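Local coordinates for protein spectinomycin phosphotransferase (Legionella pneumophila, PDB 3I1A) that probably phosphorylates the antibiotic spectinomycin using a nucleotide, conferring resistance, and has a protein-kinase-like fold, at residues S64-E76 / K123-I137. Sequence-based numbering, arbitrary orientation. Where two conformers were deposited one is given.
Sequences SIIRLLHDSGIKE and KVLRQIHETSVPISI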
# COMPACT_ATOMS: atom_id res chain seq x y z
N SER A 64 -3.22 1.90 15.74
CA SER A 64 -3.73 0.75 16.47
C SER A 64 -3.03 -0.53 16.00
O SER A 64 -2.62 -1.36 16.81
CB SER A 64 -5.23 0.60 16.25
OG SER A 64 -5.73 -0.54 16.94
N ILE A 65 -2.90 -0.68 14.69
CA ILE A 65 -2.27 -1.87 14.15
C ILE A 65 -0.76 -1.90 14.39
O ILE A 65 -0.23 -2.95 14.69
CB ILE A 65 -2.59 -2.02 12.65
CG1 ILE A 65 -4.09 -2.29 12.51
CG2 ILE A 65 -1.80 -3.17 12.04
CD1 ILE A 65 -4.58 -3.50 13.31
N ILE A 66 -0.12 -0.74 14.28
CA ILE A 66 1.32 -0.63 14.51
C ILE A 66 1.59 -1.04 15.95
O ILE A 66 2.56 -1.75 16.23
CB ILE A 66 1.83 0.83 14.30
CG1 ILE A 66 1.81 1.19 12.81
CG2 ILE A 66 3.24 1.00 14.86
CD1 ILE A 66 2.66 0.28 11.95
N ARG A 67 0.73 -0.59 16.87
CA ARG A 67 0.90 -0.95 18.28
C ARG A 67 0.70 -2.45 18.48
O ARG A 67 1.49 -3.12 19.16
CB ARG A 67 -0.08 -0.18 19.17
CG ARG A 67 0.08 -0.55 20.63
CD ARG A 67 -1.24 -0.55 21.36
NE ARG A 67 -1.90 -1.86 21.36
CZ ARG A 67 -2.89 -2.21 20.54
NH1 ARG A 67 -3.36 -1.35 19.63
NH2 ARG A 67 -3.44 -3.42 20.65
N LEU A 68 -0.33 -3.02 17.86
CA LEU A 68 -0.58 -4.45 18.00
C LEU A 68 0.62 -5.26 17.49
O LEU A 68 1.05 -6.19 18.16
CB LEU A 68 -1.85 -4.85 17.23
CG LEU A 68 -2.17 -6.34 17.13
CD1 LEU A 68 -2.41 -6.92 18.50
CD2 LEU A 68 -3.41 -6.52 16.27
N LEU A 69 1.18 -4.89 16.34
CA LEU A 69 2.34 -5.61 15.82
C LEU A 69 3.55 -5.40 16.74
O LEU A 69 4.33 -6.32 16.98
CB LEU A 69 2.67 -5.14 14.38
CG LEU A 69 1.53 -5.40 13.38
CD1 LEU A 69 1.87 -4.80 12.02
CD2 LEU A 69 1.25 -6.90 13.28
N HIS A 70 3.70 -4.18 17.25
CA HIS A 70 4.81 -3.85 18.14
C HIS A 70 4.78 -4.75 19.37
O HIS A 70 5.78 -5.40 19.70
CB HIS A 70 4.73 -2.37 18.54
CG HIS A 70 5.77 -1.94 19.53
ND1 HIS A 70 5.59 -2.05 20.89
CD2 HIS A 70 7.00 -1.41 19.35
CE1 HIS A 70 6.67 -1.60 21.51
NE2 HIS A 70 7.54 -1.21 20.60
N ASP A 71 3.63 -4.78 20.05
CA ASP A 71 3.48 -5.60 21.26
C ASP A 71 3.51 -7.09 20.96
O ASP A 71 3.84 -7.89 21.84
CB ASP A 71 2.17 -5.26 21.99
CG ASP A 71 2.19 -3.88 22.63
OD1 ASP A 71 3.22 -3.17 22.51
OD2 ASP A 71 1.18 -3.49 23.25
N SER A 72 3.18 -7.44 19.72
CA SER A 72 3.15 -8.83 19.28
C SER A 72 4.55 -9.32 18.94
O SER A 72 4.75 -10.50 18.63
CB SER A 72 2.25 -8.95 18.04
OG SER A 72 1.98 -10.30 17.73
N GLY A 73 5.52 -8.41 18.98
CA GLY A 73 6.90 -8.79 18.69
C GLY A 73 7.43 -8.68 17.27
O GLY A 73 8.62 -8.96 17.06
N ILE A 74 6.60 -8.31 16.29
CA ILE A 74 7.09 -8.18 14.91
C ILE A 74 8.19 -7.12 14.94
O ILE A 74 8.01 -6.02 15.46
CB ILE A 74 5.97 -7.76 13.92
CG1 ILE A 74 5.05 -8.95 13.63
CG2 ILE A 74 6.58 -7.29 12.59
CD1 ILE A 74 4.17 -9.37 14.77
N LYS A 75 9.35 -7.45 14.38
CA LYS A 75 10.47 -6.53 14.40
C LYS A 75 10.67 -5.70 13.14
O LYS A 75 11.21 -4.58 13.21
CB LYS A 75 11.76 -7.31 14.67
CG LYS A 75 11.80 -8.03 16.01
CD LYS A 75 13.04 -8.92 16.12
CE LYS A 75 13.03 -9.74 17.41
NZ LYS A 75 14.27 -10.54 17.61
N GLU A 76 10.23 -6.24 12.00
CA GLU A 76 10.43 -5.62 10.70
C GLU A 76 9.51 -4.48 10.31
O GLU A 76 8.98 -4.46 9.20
CB GLU A 76 10.42 -6.70 9.60
CG GLU A 76 11.57 -7.73 9.69
CD GLU A 76 11.40 -8.76 10.79
OE1 GLU A 76 10.40 -8.74 11.54
OE2 GLU A 76 12.28 -9.64 10.89
N LYS A 123 8.77 -15.03 6.39
CA LYS A 123 8.62 -15.24 7.84
C LYS A 123 7.77 -14.12 8.51
O LYS A 123 6.88 -14.40 9.31
CB LYS A 123 10.01 -15.28 8.49
CG LYS A 123 10.07 -15.40 10.02
CD LYS A 123 11.54 -15.31 10.50
CE LYS A 123 12.34 -14.19 9.78
NZ LYS A 123 13.72 -13.82 10.32
N VAL A 124 8.05 -12.87 8.14
CA VAL A 124 7.33 -11.74 8.73
C VAL A 124 5.87 -11.66 8.29
O VAL A 124 4.98 -11.40 9.11
CB VAL A 124 8.07 -10.41 8.39
CG1 VAL A 124 7.23 -9.21 8.84
CG2 VAL A 124 9.41 -10.40 9.12
N LEU A 125 5.61 -11.91 7.03
CA LEU A 125 4.23 -11.85 6.58
C LEU A 125 3.46 -13.00 7.22
O LEU A 125 2.28 -12.86 7.52
CB LEU A 125 4.15 -11.89 5.07
CG LEU A 125 2.84 -11.40 4.46
CD1 LEU A 125 2.54 -9.97 4.95
CD2 LEU A 125 2.96 -11.38 2.95
N ARG A 126 4.09 -14.15 7.45
CA ARG A 126 3.36 -15.23 8.11
C ARG A 126 3.05 -14.81 9.56
O ARG A 126 1.97 -15.09 10.09
CB ARG A 126 4.18 -16.53 8.09
CG ARG A 126 3.50 -17.74 8.79
CD ARG A 126 2.25 -18.19 8.05
NE ARG A 126 1.56 -19.28 8.75
CZ ARG A 126 1.98 -20.55 8.79
NH1 ARG A 126 3.10 -20.91 8.16
NH2 ARG A 126 1.29 -21.47 9.46
N GLN A 127 4.01 -14.13 10.19
CA GLN A 127 3.82 -13.64 11.56
C GLN A 127 2.63 -12.71 11.64
O GLN A 127 1.83 -12.76 12.58
CB GLN A 127 5.04 -12.85 12.04
CG GLN A 127 6.15 -13.66 12.69
CD GLN A 127 7.13 -12.74 13.40
OE1 GLN A 127 7.89 -12.03 12.76
NE2 GLN A 127 7.10 -12.72 14.73
N ILE A 128 2.53 -11.83 10.65
CA ILE A 128 1.44 -10.86 10.59
C ILE A 128 0.12 -11.59 10.40
O ILE A 128 -0.84 -11.35 11.13
CB ILE A 128 1.69 -9.84 9.44
CG1 ILE A 128 2.86 -8.92 9.79
CG2 ILE A 128 0.42 -8.99 9.20
CD1 ILE A 128 3.51 -8.25 8.57
N HIS A 129 0.07 -12.51 9.45
CA HIS A 129 -1.16 -13.23 9.20
C HIS A 129 -1.61 -14.09 10.38
O HIS A 129 -2.79 -14.37 10.52
CB HIS A 129 -1.02 -14.12 7.95
CG HIS A 129 -0.85 -13.34 6.69
ND1 HIS A 129 -0.49 -13.92 5.49
CD2 HIS A 129 -1.03 -12.03 6.43
CE1 HIS A 129 -0.47 -13.00 4.54
NE2 HIS A 129 -0.79 -11.84 5.09
N GLU A 130 -0.68 -14.50 11.23
CA GLU A 130 -1.08 -15.32 12.36
C GLU A 130 -1.37 -14.52 13.61
O GLU A 130 -1.76 -15.08 14.64
CB GLU A 130 -0.01 -16.37 12.66
CG GLU A 130 0.20 -17.35 11.52
CD GLU A 130 0.83 -18.64 11.98
OE1 GLU A 130 1.79 -18.58 12.77
OE2 GLU A 130 0.37 -19.72 11.55
N THR A 131 -1.18 -13.20 13.53
CA THR A 131 -1.39 -12.34 14.68
C THR A 131 -2.85 -12.31 15.12
O THR A 131 -3.74 -12.05 14.32
CB THR A 131 -0.89 -10.91 14.39
OG1 THR A 131 0.54 -10.95 14.24
CG2 THR A 131 -1.20 -9.98 15.56
N SER A 132 -3.08 -12.59 16.40
CA SER A 132 -4.43 -12.58 16.94
C SER A 132 -4.90 -11.13 17.04
O SER A 132 -4.22 -10.28 17.61
CB SER A 132 -4.46 -13.24 18.32
OG SER A 132 -5.77 -13.22 18.86
N VAL A 133 -6.07 -10.85 16.48
CA VAL A 133 -6.60 -9.49 16.50
C VAL A 133 -7.70 -9.37 17.55
O VAL A 133 -8.71 -10.09 17.50
CB VAL A 133 -7.15 -9.10 15.11
CG1 VAL A 133 -7.58 -7.61 15.11
CG2 VAL A 133 -6.07 -9.34 14.03
N PRO A 134 -7.51 -8.49 18.55
CA PRO A 134 -8.53 -8.31 19.58
C PRO A 134 -9.83 -7.85 18.92
O PRO A 134 -9.82 -7.12 17.92
CB PRO A 134 -7.92 -7.24 20.48
CG PRO A 134 -6.45 -7.51 20.37
CD PRO A 134 -6.31 -7.70 18.87
N ILE A 135 -10.96 -8.28 19.47
CA ILE A 135 -12.22 -7.90 18.87
C ILE A 135 -12.38 -6.39 18.71
O ILE A 135 -12.91 -5.94 17.71
CB ILE A 135 -13.40 -8.47 19.67
CG1 ILE A 135 -13.37 -10.00 19.60
CG2 ILE A 135 -14.72 -7.98 19.07
CD1 ILE A 135 -13.54 -10.55 18.19
N SER A 136 -11.91 -5.60 19.69
CA SER A 136 -12.03 -4.15 19.62
C SER A 136 -11.37 -3.63 18.36
O SER A 136 -11.87 -2.71 17.71
CB SER A 136 -11.39 -3.48 20.85
OG SER A 136 -9.99 -3.73 20.93
N ILE A 137 -10.24 -4.23 18.00
CA ILE A 137 -9.53 -3.82 16.80
C ILE A 137 -10.18 -4.41 15.55
O ILE A 137 -10.20 -3.76 14.52
CB ILE A 137 -8.04 -4.21 16.90
CG1 ILE A 137 -7.42 -3.43 18.07
CG2 ILE A 137 -7.31 -3.91 15.56
CD1 ILE A 137 -6.00 -3.82 18.44
O HOH W 1 9.89 -10.28 13.52
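Val124, on helix 115-129 of the C-lobe, meets Ile74 in the loop that follows helix 61-71, the helix that comes after strand 48-55 in the N-terminal lobe of this protein-kinase-like fold. Val124 CG1 lies 4.3 Å from CG2 of Ile74, just past the Schellman motif at Gly73, and beside the aliphatic part of Glu76, whose OE2 is hydrogen-bonded by Gln120. One turn on, Gln127 bridges to Lys75 and Glu76 through a water that donates to Gln127 OE1 (2.8 Å) and Glu76 OE1 and accepts from Lys75 N. Ile128 CG1 touches both Ile74 CG1 and Leu69 CD2, while Ile228 of strand 226-228 also touches both Val124 and Ile128.

Thr131 OG1 donates to Gln127 O at 2.8 Å, from 29° out of the carbonyl plane. With OG1 beside the backbone N (chi1 -66°), CG2 is anti to that N and meets Leu68 CG tip to tip at 4.1 Å. Farther along, Leu68 CD1 packs end-on against CD of Pro134, which occupies the N-cap position of the short helix 135-138.

Ile137 is a knob in the hole formed by Ser64, Ile65, Leu68 and Arg67. Its CG2 reaches Ile65 CD1 at 3.6 Å, and its CD1 comes to the edge of the Arg67 guanidinium, in its plane, 3.4 Å from Arg67 NH2.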